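Local coordinates for protein putative secreted cystatin (Ixodes scapularis, PDB 4ZM8) that inhibits host cysteine proteinases such as cathepsins L and S, helping the feeding tick suppress the immune response to its salivary proteins, at residues S68-T73 and D79-K84. Sequence-based numbering, arbitrary orientation.
Sequences STCELT and DTCLPK
A disulfide between Cys70 and Cys81 closes a ring of residues 70-81 within the loop between strands 39-68 and 90-99, as in secreted cystatins, whose corresponding loop carries the first of two conserved disulfides. The bond, SG to SG 2.0 Å, ties the corner at Thr69 and Cys70 to the inverse gamma turn centred on Cys81. Both sulfurs stand beside their own backbone N and anti to the carbonyl carbon, which directs each at the other; the S-S torsion of -101° sets Cys70 CB 3.8 Å from Cys81 CB. The methyl CG2 of Thr80 lies alongside the bridge, 4.0 Å from Cys70 SG.

Beyond the sulfurs the backbones converge, and Ser68 forms a single beta bridge with Pro83. Leu82 O is approached by two groups of 68-73: Thr69 N makes a weak, bent hydrogen bond of 3.1 Å (133° at the hydrogen), and Ser68 CA adds a CA-H...O contact at 3.2 Å. Ser68 CB sits against two carbonyl oxygens, 3.5 Å from Leu82 O and 3.7 Å from Cys81 O, while its hydroxyl bonds to Phe40 O of the second subunit and weakly receives Cys70 N.

Backbone bonding of Lys84 with Glu67 of strand 39-68 flanks the bridge on the side opposite Thr69 N to Leu82 O. Past the corner, Glu71 joins a strand of the second subunit in antiparallel pairing, extending the sheet across the interface of the crystal dimer, which probably does not form in vivo.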
ATOM      1  N   SER A  68       8.912  19.327  20.242  1.00 26.49           N
ATOM      2  CA  SER A  68       7.917  19.750  21.238  1.00 29.76           C
ATOM      3  C   SER A  68       8.496  19.794  22.641  1.00 26.86           C
ATOM      4  O   SER A  68       9.648  19.429  22.880  1.00 27.88           O
ATOM      5  CB  SER A  68       6.708  18.827  21.243  1.00 26.98           C
ATOM      6  OG  SER A  68       7.098  17.541  21.671  1.00 29.03           O
ATOM      7  N   THR A  69       7.688  20.247  23.578  1.00 24.91           N
ATOM      8  CA  THR A  69       8.163  20.357  24.952  1.00 31.88           C
ATOM      9  C   THR A  69       8.242  18.986  25.655  1.00 32.30           C
ATOM     10  O   THR A  69       8.956  18.839  26.647  1.00 29.60           O
ATOM     11  CB  THR A  69       7.270  21.301  25.750  1.00 25.54           C
ATOM     12  OG1 THR A  69       5.904  20.899  25.591  1.00 31.10           O
ATOM     13  CG2 THR A  69       7.426  22.717  25.235  1.00 19.89           C
ATOM     14  N   CYS A  70       7.546  17.989  25.104  1.00 29.41           N
ATOM     15  CA  CYS A  70       7.396  16.679  25.733  1.00 32.19           C
ATOM     16  C   CYS A  70       8.447  15.613  25.386  1.00 37.17           C
ATOM     17  O   CYS A  70       8.837  15.446  24.228  1.00 31.01           O
ATOM     18  CB  CYS A  70       6.020  16.119  25.396  1.00 30.90           C
ATOM     19  SG  CYS A  70       4.672  17.208  25.840  1.00 40.86           S
ATOM     20  N   GLU A  71       8.871  14.874  26.412  1.00 39.26           N
ATOM     21  CA  GLU A  71       9.763  13.733  26.235  1.00 39.41           C
ATOM     22  C   GLU A  71       9.019  12.590  25.576  1.00 37.47           C
ATOM     23  O   GLU A  71       7.800  12.496  25.681  1.00 36.27           O
ATOM     24  CB  GLU A  71      10.330  13.250  27.571  1.00 39.99           C
ATOM     25  CG  GLU A  71      10.779  14.343  28.531  1.00 40.44           C
ATOM     26  CD  GLU A  71      12.220  14.746  28.347  1.00 49.69           C
ATOM     27  OE1 GLU A  71      12.639  14.970  27.188  1.00 50.16           O
ATOM     28  OE2 GLU A  71      12.933  14.838  29.373  1.00 54.79           O
ATOM     29  N   LEU A  72       9.768  11.720  24.907  1.00 35.28           N
ATOM     30  CA  LEU A  72       9.208  10.523  24.295  1.00 34.99           C
ATOM     31  C   LEU A  72       8.751   9.506  25.330  1.00 38.94           C
ATOM     32  O   LEU A  72       7.825   8.720  25.116  1.00 39.16           O
ATOM     33  CB  LEU A  72      10.269   9.830  23.453  1.00 37.18           C
ATOM     34  CG  LEU A  72      10.638  10.544  22.151  1.00 32.97           C
ATOM     35  CD1 LEU A  72      11.841   9.906  21.525  1.00 28.25           C
ATOM     36  CD2 LEU A  72       9.467  10.485  21.223  1.00 27.58           C
ATOM     37  N   THR A  73       9.392   9.562  26.485  1.00 40.82           N
ATOM     38  CA  THR A  73       9.048   8.715  27.610  1.00 43.92           C
ATOM     39  C   THR A  73       7.709   9.083  28.252  1.00 40.46           C
ATOM     40  O   THR A  73       7.441   8.686  29.378  1.00 42.26           O
ATOM     41  CB  THR A  73      10.150   8.786  28.680  1.00 45.53           C
ATOM     42  OG1 THR A  73      10.307  10.152  29.102  1.00 56.08           O
ATOM     43  CG2 THR A  73      11.477   8.290  28.115  1.00 36.70           C
ATOM     44  N   ASP A  79      -2.464  19.304  23.090  1.00 35.65           N
ATOM     45  CA  ASP A  79      -2.686  20.551  23.817  1.00 39.56           C
ATOM     46  C   ASP A  79      -1.557  20.868  24.791  1.00 37.37           C
ATOM     47  O   ASP A  79      -1.364  22.015  25.177  1.00 35.15           O
ATOM     48  CB  ASP A  79      -4.023  20.490  24.552  1.00 39.61           C
ATOM     49  CG  ASP A  79      -5.158  20.146  23.624  1.00 38.35           C
ATOM     50  OD1 ASP A  79      -5.594  21.058  22.889  1.00 32.64           O
ATOM     51  OD2 ASP A  79      -5.584  18.963  23.602  1.00 38.63           O
ATOM     52  N   THR A  80      -0.795  19.846  25.155  1.00 37.57           N
ATOM     53  CA  THR A  80       0.308  19.997  26.092  1.00 32.73           C
ATOM     54  C   THR A  80       1.665  20.030  25.391  1.00 31.39           C
ATOM     55  O   THR A  80       2.539  20.814  25.741  1.00 32.08           O
ATOM     56  CB  THR A  80       0.281  18.859  27.112  1.00 32.07           C
ATOM     57  OG1 THR A  80      -0.813  19.083  27.999  1.00 35.28           O
ATOM     58  CG2 THR A  80       1.589  18.772  27.906  1.00 27.65           C
ATOM     59  N   CYS A  81       1.837  19.191  24.387  1.00 28.04           N
ATOM     60  CA  CYS A  81       3.119  19.125  23.720  1.00 27.98           C
ATOM     61  C   CYS A  81       3.230  20.149  22.592  1.00 27.83           C
ATOM     62  O   CYS A  81       3.183  19.804  21.419  1.00 31.61           O
ATOM     63  CB  CYS A  81       3.345  17.708  23.200  1.00 37.55           C
ATOM     64  SG  CYS A  81       3.287  16.464  24.532  1.00 41.89           S
ATOM     65  N   LEU A  82       3.398  21.412  22.965  1.00 26.04           N
ATOM     66  CA  LEU A  82       3.467  22.519  22.013  1.00 22.16           C
ATOM     67  C   LEU A  82       4.850  22.681  21.378  1.00 23.48           C
ATOM     68  O   LEU A  82       5.846  22.147  21.876  1.00 23.97           O
ATOM     69  CB  LEU A  82       3.074  23.808  22.715  1.00 25.12           C
ATOM     70  CG  LEU A  82       1.658  23.787  23.261  1.00 26.69           C
ATOM     71  CD1 LEU A  82       1.431  25.004  24.138  1.00 21.26           C
ATOM     72  CD2 LEU A  82       0.654  23.710  22.104  1.00 23.26           C
ATOM     73  N   PRO A  83       4.918  23.406  20.258  1.00 22.27           N
ATOM     74  CA  PRO A  83       6.235  23.585  19.646  1.00 23.73           C
ATOM     75  C   PRO A  83       7.163  24.472  20.475  1.00 22.77           C
ATOM     76  O   PRO A  83       6.776  25.579  20.866  1.00 25.30           O
ATOM     77  CB  PRO A  83       5.903  24.231  18.294  1.00 18.71           C
ATOM     78  CG  PRO A  83       4.548  24.784  18.446  1.00 15.77           C
ATOM     79  CD  PRO A  83       3.840  23.895  19.385  1.00 22.67           C
ATOM     80  N   LYS A  84       8.361  23.969  20.758  1.00 22.61           N
ATOM     81  CA  LYS A  84       9.434  24.792  21.324  1.00 24.87           C
ATOM     82  C   LYS A  84       9.637  26.110  20.539  1.00 25.96           C
ATOM     83  O   LYS A  84       9.928  26.102  19.339  1.00 20.99           O
ATOM     84  CB  LYS A  84      10.756  24.017  21.352  1.00 23.27           C
ATOM     85  CG  LYS A  84      11.062  23.286  22.635  1.00 29.54           C
ATOM     86  CD  LYS A  84      12.578  23.185  22.866  1.00 38.45           C
ATOM     87  CE  LYS A  84      13.271  22.401  21.739  1.00 45.59           C
ATOM     88  NZ  LYS A  84      14.766  22.322  21.843  1.00 47.42           N
TER